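Local coordinates for protein histidine--tRNA ligase (Thermus thermophilus, PDB 1ADY) that catalyses the ATP-dependent attachment of histidine to its cognate tRNA, passing through a histidyl-adenylate intermediate, at residues 129-134 and 301-306; 277-282 and 309-314; 334-339 and 386-391. All blocks are in the same frame, centred on the assembly; numbering follows the deposited sequence.

Contact 1 (129-134 and 301-306); sequences YEALGS and PGVGFA. With HAM (histidyl-adenosine monophosphate), chain F.
Over one face of the Phe305 ring sits the CB of Tyr129, a CH-pi contact 3.8 Å from CB to the ring centroid, while the Tyr129 ring itself lies oblique to that of Phe305, the two planes 38° apart, with Gly304 CA also beside it. These rings cover one side of two neighbouring antiparallel strands of the class II synthetase catalytic sheet, 129-132 of motif 2 and 302-306 of motif 3. Tyr129 has CG trans to its backbone N (chi1 169°), and its side chain lies against Glu142 and Leu146 of helix 137-153. Tyr129 with Phe305 and Ala131 with Val303 are hydrogen-bonded pairs, each joined in both directions; Ala131 N to Val303 O measures 2.8 Å. Beyond the strands, Gly133 N reaches Pro301 O at 2.8 Å.

Glu130 and Leu132 lie on the other side, facing Gly304 and Gly302; a side chain on either glycine would probably compete for the space of Glu130 or Leu132. Bent at chi2 (58°), the Glu130 chain turns its carboxylate to the histidyl end of the bound adenylate, and Asn128 holds OE2. There OE1 accepts the imidazole NE2 proton of the histidyl group at 2.8 Å.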
# COMPACT_ATOMS: atom_id res chain seq x y z
N TYR A 129 10.22 -6.18 -9.53
CA TYR A 129 10.81 -7.52 -9.39
C TYR A 129 12.33 -7.42 -9.41
O TYR A 129 12.89 -6.67 -10.20
CB TYR A 129 10.35 -8.44 -10.51
CG TYR A 129 11.13 -9.73 -10.57
CD1 TYR A 129 10.96 -10.72 -9.61
CD2 TYR A 129 12.07 -9.94 -11.57
CE1 TYR A 129 11.70 -11.90 -9.64
CE2 TYR A 129 12.82 -11.12 -11.62
CZ TYR A 129 12.63 -12.09 -10.65
OH TYR A 129 13.37 -13.26 -10.69
N GLU A 130 12.99 -8.25 -8.59
CA GLU A 130 14.44 -8.27 -8.45
C GLU A 130 14.99 -9.68 -8.27
O GLU A 130 14.36 -10.53 -7.63
CB GLU A 130 14.83 -7.43 -7.23
CG GLU A 130 15.76 -6.25 -7.50
CD GLU A 130 15.21 -5.27 -8.52
OE1 GLU A 130 15.13 -5.65 -9.70
OE2 GLU A 130 14.87 -4.12 -8.15
N ALA A 131 16.17 -9.92 -8.83
CA ALA A 131 16.85 -11.21 -8.73
C ALA A 131 18.31 -10.88 -8.40
O ALA A 131 19.07 -10.48 -9.28
CB ALA A 131 16.76 -11.98 -10.04
N LEU A 132 18.68 -11.03 -7.14
CA LEU A 132 20.02 -10.69 -6.69
C LEU A 132 20.92 -11.87 -6.33
O LEU A 132 20.45 -12.92 -5.89
CB LEU A 132 19.93 -9.74 -5.50
CG LEU A 132 19.13 -8.46 -5.75
CD1 LEU A 132 18.64 -7.87 -4.45
CD2 LEU A 132 19.98 -7.47 -6.49
N GLY A 133 22.23 -11.68 -6.51
CA GLY A 133 23.20 -12.70 -6.17
C GLY A 133 23.80 -13.55 -7.28
O GLY A 133 24.58 -14.45 -6.98
N SER A 134 23.48 -13.27 -8.54
CA SER A 134 24.02 -14.07 -9.64
C SER A 134 24.13 -13.34 -10.98
O SER A 134 23.30 -12.50 -11.32
CB SER A 134 23.19 -15.35 -9.82
OG SER A 134 23.70 -16.16 -10.86
N PRO A 301 25.57 -9.17 -8.03
CA PRO A 301 24.95 -9.06 -9.36
C PRO A 301 23.43 -9.08 -9.22
O PRO A 301 22.91 -9.64 -8.25
CB PRO A 301 25.45 -10.32 -10.07
CG PRO A 301 26.72 -10.68 -9.32
CD PRO A 301 26.34 -10.41 -7.90
N GLY A 302 22.73 -8.47 -10.17
CA GLY A 302 21.28 -8.47 -10.08
C GLY A 302 20.57 -7.99 -11.34
O GLY A 302 21.11 -7.17 -12.09
N VAL A 303 19.37 -8.51 -11.55
CA VAL A 303 18.53 -8.15 -12.69
C VAL A 303 17.12 -7.96 -12.16
O VAL A 303 16.77 -8.49 -11.11
CB VAL A 303 18.44 -9.28 -13.76
CG1 VAL A 303 18.83 -8.75 -15.12
CG2 VAL A 303 19.28 -10.48 -13.36
N GLY A 304 16.30 -7.23 -12.90
CA GLY A 304 14.93 -7.01 -12.48
C GLY A 304 14.19 -6.03 -13.36
O GLY A 304 14.76 -5.48 -14.30
N PHE A 305 12.93 -5.77 -13.03
CA PHE A 305 12.13 -4.85 -13.82
C PHE A 305 11.09 -4.18 -12.94
O PHE A 305 11.00 -4.48 -11.74
CB PHE A 305 11.43 -5.60 -14.95
CG PHE A 305 10.38 -6.57 -14.48
CD1 PHE A 305 9.06 -6.15 -14.30
CD2 PHE A 305 10.71 -7.89 -14.20
CE1 PHE A 305 8.08 -7.04 -13.84
CE2 PHE A 305 9.74 -8.79 -13.75
CZ PHE A 305 8.42 -8.36 -13.57
N ALA A 306 10.30 -3.30 -13.54
CA ALA A 306 9.25 -2.58 -12.85
C ALA A 306 8.32 -1.98 -13.89
O ALA A 306 8.77 -1.36 -14.85
CB ALA A 306 9.84 -1.49 -11.98
P HAM F . 12.02 3.27 -15.02
O1P HAM F . 12.55 4.46 -14.32
O2P HAM F . 12.32 3.20 -16.47
O3P HAM F . 12.54 1.97 -14.22
O5' HAM F . 10.42 3.20 -14.96
C5' HAM F . 9.78 1.95 -15.24
C4' HAM F . 8.29 2.13 -15.46
O4' HAM F . 7.74 2.96 -14.42
C3' HAM F . 7.99 2.87 -16.75
O3' HAM F . 7.97 2.04 -17.92
C2' HAM F . 6.58 3.33 -16.46
O2' HAM F . 5.60 2.29 -16.66
C1' HAM F . 6.66 3.71 -14.99
N9 HAM F . 6.87 5.15 -14.72
C8 HAM F . 8.04 5.81 -14.62
N7 HAM F . 7.86 7.13 -14.47
C5 HAM F . 6.54 7.24 -14.47
C6 HAM F . 5.83 8.46 -14.37
N6 HAM F . 6.47 9.59 -14.26
N1 HAM F . 4.49 8.36 -14.36
C2 HAM F . 3.88 7.18 -14.48
N3 HAM F . 4.54 6.04 -14.62
C4 HAM F . 5.90 6.06 -14.60
C HAM F . 12.88 1.71 -12.85
O HAM F . 12.41 2.40 -11.96
CA HAM F . 13.87 0.60 -12.50
N HAM F . 14.25 0.69 -11.10
CB HAM F . 13.26 -0.78 -12.79
CG HAM F . 14.18 -1.91 -12.45
CD2 HAM F . 14.09 -2.89 -11.51
ND1 HAM F . 15.42 -2.07 -13.04
CE1 HAM F . 16.06 -3.07 -12.46
NE2 HAM F . 15.28 -3.58 -11.52

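Contact 2 (277-282 and 309-314); sequences GAQSAL and VERVAL. With HAM (histidyl-adenosine monophosphate), chain F.
Arg311 meets Ala281 edge-on: its NH1 gives a weak, bent hydrogen bond to Ala281 O, 2.7 Å long with an N-H...O angle of 125°, the oxygen lying in the guanidinium plane. The two faces of that plane are both covered. On one, N3 of the adenine of the bound histidyl-adenylate stands 4.0 Å above the plane, over its centre; on the opposite one Gln279 sets its CB 3.2 Å above the plane, displaced toward the NH2 rim. The guanidinium is thus a flat layer between the nucleotide base and the aliphatic root of the glutamine. Ala281 O also takes the ribose O3' proton, O3' to O 2.8 Å, so one carbonyl serves the sugar and the arginine together, and Leu282 O lies 2.8 Å from O2'.

Arg311 belongs to motif 3 of the class II synthetases, the strand-helix unit whose arginine lies along the ATP adenine; here it starts from the first turn of helix 309-318. A bend at chi2 (-87°), followed by an extended chi3, lifts the flat group off the helix and lays it flat against the base. With a leucine here, the adenine would probably lose the flat partner against its face and Ala281 O its arginine donor. At the root of the arginine chain, Leu282 CD2 lies 4.1 Å from Arg311 CB and close to the backbone of Val312.

Further out, a weak hydrogen bond from Arg311 NE to Gly119 O probably helps to fix the rotation of the group. Leu282 and Val312 both rest on Leu151 of helix 137-153. On the loop side, the Gln279 side chain packs against Arg120.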
# COMPACT_ATOMS: atom_id res chain seq x y z
N GLY A 277 -0.14 6.70 -26.51
CA GLY A 277 0.43 7.94 -27.00
C GLY A 277 1.88 8.02 -26.56
O GLY A 277 2.58 7.00 -26.59
N ALA A 278 2.33 9.21 -26.19
CA ALA A 278 3.71 9.37 -25.72
C ALA A 278 3.81 8.59 -24.42
O ALA A 278 2.83 8.50 -23.67
CB ALA A 278 4.01 10.84 -25.49
N GLN A 279 4.99 8.07 -24.13
CA GLN A 279 5.22 7.27 -22.93
C GLN A 279 4.46 5.95 -23.06
O GLN A 279 3.47 5.70 -22.36
CB GLN A 279 4.80 8.02 -21.66
CG GLN A 279 5.71 9.19 -21.29
CD GLN A 279 5.72 10.29 -22.34
OE1 GLN A 279 6.55 10.28 -23.25
NE2 GLN A 279 4.78 11.21 -22.24
N SER A 280 4.92 5.12 -24.00
CA SER A 280 4.32 3.82 -24.28
C SER A 280 4.94 2.72 -23.42
O SER A 280 4.47 1.58 -23.42
CB SER A 280 4.50 3.49 -25.76
OG SER A 280 5.87 3.55 -26.12
N ALA A 281 6.02 3.06 -22.73
CA ALA A 281 6.73 2.11 -21.90
C ALA A 281 5.89 1.56 -20.75
O ALA A 281 5.77 2.19 -19.70
CB ALA A 281 8.00 2.76 -21.35
N LEU A 282 5.30 0.38 -20.95
CA LEU A 282 4.51 -0.23 -19.89
C LEU A 282 5.44 -0.54 -18.71
O LEU A 282 5.09 -0.30 -17.56
CB LEU A 282 3.84 -1.52 -20.36
CG LEU A 282 2.76 -1.34 -21.43
CD1 LEU A 282 2.11 -2.69 -21.73
CD2 LEU A 282 1.71 -0.34 -20.94
N VAL A 309 1.69 0.56 -13.02
CA VAL A 309 0.32 0.07 -12.92
C VAL A 309 -0.67 0.96 -13.67
O VAL A 309 -1.61 0.47 -14.31
CB VAL A 309 -0.12 -0.05 -11.45
CG1 VAL A 309 -1.50 -0.68 -11.36
CG2 VAL A 309 0.90 -0.85 -10.66
N GLU A 310 -0.43 2.27 -13.63
CA GLU A 310 -1.31 3.21 -14.33
C GLU A 310 -1.23 2.97 -15.84
O GLU A 310 -2.25 2.83 -16.50
CB GLU A 310 -0.92 4.66 -14.01
CG GLU A 310 -1.27 5.12 -12.59
CD GLU A 310 -0.20 4.79 -11.55
OE1 GLU A 310 0.83 4.17 -11.90
OE2 GLU A 310 -0.40 5.16 -10.37
N ARG A 311 -0.00 2.88 -16.36
CA ARG A 311 0.23 2.65 -17.78
C ARG A 311 -0.47 1.36 -18.18
O ARG A 311 -1.23 1.32 -19.15
CB ARG A 311 1.73 2.53 -18.06
CG ARG A 311 2.56 3.79 -17.76
CD ARG A 311 2.59 4.74 -18.94
NE ARG A 311 3.44 5.91 -18.72
CZ ARG A 311 4.78 5.89 -18.70
NH1 ARG A 311 5.45 4.76 -18.88
NH2 ARG A 311 5.45 7.02 -18.55
N VAL A 312 -0.25 0.30 -17.39
CA VAL A 312 -0.86 -0.99 -17.65
C VAL A 312 -2.39 -0.87 -17.69
O VAL A 312 -3.05 -1.48 -18.53
CB VAL A 312 -0.45 -2.02 -16.59
CG1 VAL A 312 -1.03 -3.39 -16.93
CG2 VAL A 312 1.05 -2.10 -16.51
N ALA A 313 -2.94 -0.05 -16.79
CA ALA A 313 -4.38 0.16 -16.74
C ALA A 313 -4.86 0.79 -18.05
O ALA A 313 -5.88 0.38 -18.60
CB ALA A 313 -4.74 1.05 -15.55
N LEU A 314 -4.11 1.77 -18.55
CA LEU A 314 -4.45 2.44 -19.80
C LEU A 314 -4.43 1.44 -20.94
O LEU A 314 -5.33 1.45 -21.80
CB LEU A 314 -3.44 3.55 -20.10
CG LEU A 314 -3.58 4.83 -19.29
CD1 LEU A 314 -2.36 5.70 -19.52
CD2 LEU A 314 -4.86 5.56 -19.70
P HAM F . 12.02 3.27 -15.02
O1P HAM F . 12.55 4.46 -14.32
O2P HAM F . 12.32 3.20 -16.47
O3P HAM F . 12.54 1.97 -14.22
O5' HAM F . 10.42 3.20 -14.96
C5' HAM F . 9.78 1.95 -15.24
C4' HAM F . 8.29 2.13 -15.46
O4' HAM F . 7.74 2.96 -14.42
C3' HAM F . 7.99 2.87 -16.75
O3' HAM F . 7.97 2.04 -17.92
C2' HAM F . 6.58 3.33 -16.46
O2' HAM F . 5.60 2.29 -16.66
C1' HAM F . 6.66 3.71 -14.99
N9 HAM F . 6.87 5.15 -14.72
C8 HAM F . 8.04 5.81 -14.62
N7 HAM F . 7.86 7.13 -14.47
C5 HAM F . 6.54 7.24 -14.47
C6 HAM F . 5.83 8.46 -14.37
N6 HAM F . 6.47 9.59 -14.26
N1 HAM F . 4.49 8.36 -14.36
C2 HAM F . 3.88 7.18 -14.48
N3 HAM F . 4.54 6.04 -14.62
C4 HAM F . 5.90 6.06 -14.60
C HAM F . 12.88 1.71 -12.85
O HAM F . 12.41 2.40 -11.96
CA HAM F . 13.87 0.60 -12.50
N HAM F . 14.25 0.69 -11.10
CB HAM F . 13.26 -0.78 -12.79
CG HAM F . 14.18 -1.91 -12.45
CD2 HAM F . 14.09 -2.89 -11.51
ND1 HAM F . 15.42 -2.07 -13.04
CE1 HAM F . 16.06 -3.07 -12.46
NE2 HAM F . 15.28 -3.58 -11.52

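Contact 3 (334-339 and 386-391); sequences IPLTEE and EDELRA
Thr337 and Glu386 mark the nearest approach of the two backbones, their CA atoms 7.0 Å apart where the turn after strand 331-335 passes the first turn of helix 386-391. Both segments belong to the anticodon-binding domain, an alpha/beta unit with a mixed sheet in which strands 331-335 and 380-384 run side by side in parallel; the contact joins the chain as it leaves these two strands for their following helices. Since the backbones stay apart, side chains bridge the distance.

Thr337 touches the helix with two branches. Its CG2, beside the backbone N, points at the start of the helix and lies 4.0 Å from Glu386 OE1, the two side chains crossing at about a right angle. Its OG1, at chi1 68°, packs 3.7 Å from Leu389 CD1, the leucine sliding past in the opposite direction. The same OG1 makes a weak hydrogen bond to Ala340 N as the N-cap of helix 338-351, so the leucine methyl covers a capping hydroxyl. Leu389 continues onto Ala340 and Glu343 of that helix, and its CD1 also comes within 4.3 Å of Glu339 OE2.

On the solvent side, Glu339 OE2 and Glu386 OE2 are 4.7 Å apart. The two carboxylates probably repel mildly, and Arg390 one turn on would temper this, its NE bonding weakly to Glu386 OE2 in a salt bridge of 3.1 Å. On the more buried flank Leu336 CD1 approaches the carboxylate of Glu388 loosely, 4.4 Å from OE2. That carboxylate is held within its own part of the fold: Glu388 OE1 is hydrogen-bonded to Thr395 OG1, and OE2 accepts the backbone N-H of Gly385.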
# COMPACT_ATOMS: atom_id res chain seq x y z
N ILE A 334 -35.03 -0.34 5.37
CA ILE A 334 -35.70 0.95 5.26
C ILE A 334 -36.68 1.14 6.42
O ILE A 334 -37.63 0.36 6.58
CB ILE A 334 -36.45 1.09 3.89
CG1 ILE A 334 -37.59 2.11 4.02
CG2 ILE A 334 -36.90 -0.27 3.36
CD1 ILE A 334 -38.57 2.09 2.88
N PRO A 335 -36.42 2.14 7.28
CA PRO A 335 -37.27 2.44 8.44
C PRO A 335 -38.52 3.21 8.01
O PRO A 335 -38.44 4.17 7.25
CB PRO A 335 -36.37 3.33 9.31
CG PRO A 335 -34.98 3.05 8.81
CD PRO A 335 -35.19 2.94 7.33
N LEU A 336 -39.67 2.79 8.53
CA LEU A 336 -40.93 3.45 8.20
C LEU A 336 -41.36 4.41 9.31
O LEU A 336 -42.26 5.23 9.13
CB LEU A 336 -42.00 2.39 7.92
CG LEU A 336 -41.66 1.41 6.80
CD1 LEU A 336 -42.68 0.29 6.73
CD2 LEU A 336 -41.57 2.15 5.47
N THR A 337 -40.70 4.31 10.47
CA THR A 337 -40.98 5.16 11.62
C THR A 337 -39.64 5.59 12.21
O THR A 337 -38.62 4.94 11.99
CB THR A 337 -41.80 4.40 12.70
OG1 THR A 337 -40.98 3.37 13.29
CG2 THR A 337 -43.05 3.76 12.10
N GLU A 338 -39.64 6.68 12.98
CA GLU A 338 -38.40 7.17 13.58
C GLU A 338 -37.81 6.16 14.55
O GLU A 338 -36.60 6.01 14.65
CB GLU A 338 -38.64 8.51 14.29
CG GLU A 338 -37.37 9.27 14.65
CD GLU A 338 -36.61 9.76 13.42
OE1 GLU A 338 -37.19 10.54 12.63
OE2 GLU A 338 -35.43 9.37 13.25
N GLU A 339 -38.69 5.45 15.24
CA GLU A 339 -38.28 4.44 16.21
C GLU A 339 -37.59 3.27 15.49
O GLU A 339 -36.77 2.56 16.08
CB GLU A 339 -39.49 3.93 17.00
CG GLU A 339 -39.15 2.99 18.16
CD GLU A 339 -40.36 2.61 19.01
OE1 GLU A 339 -40.96 3.52 19.62
OE2 GLU A 339 -40.69 1.41 19.08
N GLU A 386 -44.16 -0.13 12.08
CA GLU A 386 -44.75 -0.42 13.37
C GLU A 386 -45.08 -1.91 13.57
O GLU A 386 -44.63 -2.52 14.54
CB GLU A 386 -45.99 0.44 13.57
CG GLU A 386 -46.35 0.71 15.03
CD GLU A 386 -45.22 1.38 15.80
OE1 GLU A 386 -44.86 2.52 15.45
OE2 GLU A 386 -44.69 0.76 16.75
N ASP A 387 -45.81 -2.48 12.62
CA ASP A 387 -46.23 -3.88 12.69
C ASP A 387 -45.09 -4.84 13.00
O ASP A 387 -45.13 -5.55 14.01
CB ASP A 387 -46.94 -4.30 11.41
CG ASP A 387 -48.17 -3.46 11.12
OD1 ASP A 387 -49.15 -3.56 11.89
OD2 ASP A 387 -48.15 -2.69 10.13
N GLU A 388 -44.07 -4.84 12.15
CA GLU A 388 -42.92 -5.73 12.33
C GLU A 388 -42.14 -5.42 13.60
O GLU A 388 -41.65 -6.34 14.25
CB GLU A 388 -42.00 -5.74 11.11
CG GLU A 388 -41.93 -4.44 10.33
CD GLU A 388 -43.04 -4.33 9.29
OE1 GLU A 388 -43.27 -5.31 8.56
OE2 GLU A 388 -43.67 -3.25 9.19
N LEU A 389 -42.03 -4.15 13.95
CA LEU A 389 -41.32 -3.76 15.17
C LEU A 389 -41.94 -4.43 16.38
O LEU A 389 -41.25 -5.07 17.18
CB LEU A 389 -41.34 -2.24 15.37
CG LEU A 389 -40.29 -1.41 14.63
CD1 LEU A 389 -40.49 0.07 14.96
CD2 LEU A 389 -38.91 -1.87 15.05
N ARG A 390 -43.25 -4.31 16.49
CA ARG A 390 -43.96 -4.89 17.62
C ARG A 390 -44.03 -6.41 17.52
O ARG A 390 -44.09 -7.09 18.55
CB ARG A 390 -45.34 -4.27 17.75
CG ARG A 390 -45.33 -2.74 17.67
CD ARG A 390 -46.56 -2.16 18.33
NE ARG A 390 -47.11 -1.02 17.61
CZ ARG A 390 -48.28 -0.45 17.88
NH1 ARG A 390 -49.04 -0.91 18.87
NH2 ARG A 390 -48.70 0.59 17.16
N ALA A 391 -44.01 -6.95 16.31
CA ALA A 391 -44.06 -8.40 16.10
C ALA A 391 -42.68 -9.08 16.13
O ALA A 391 -42.60 -10.31 16.11
CB ALA A 391 -44.77 -8.71 14.80

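Overall arrangement
Contacts 1 and 2 serve the same histidyl-adenylate from two ends, their centres 23 Å apart: contact 1 receives the histidyl group, contact 2 the ribose and adenine. They alternate along the chain and share one sheet, since strand 302-308 of contact 1 runs directly into helix 309-318 of contact 2 and lies next to strand 281-287. Contact 3 belongs to the anticodon-binding domain, reached through the linker after helix 309-318. Its centre is about 64 Å from that of contact 1 and about 54 Å from that of contact 2, with nearest atoms about 47 and 37 Å away, so it stands well clear of the bound adenylate.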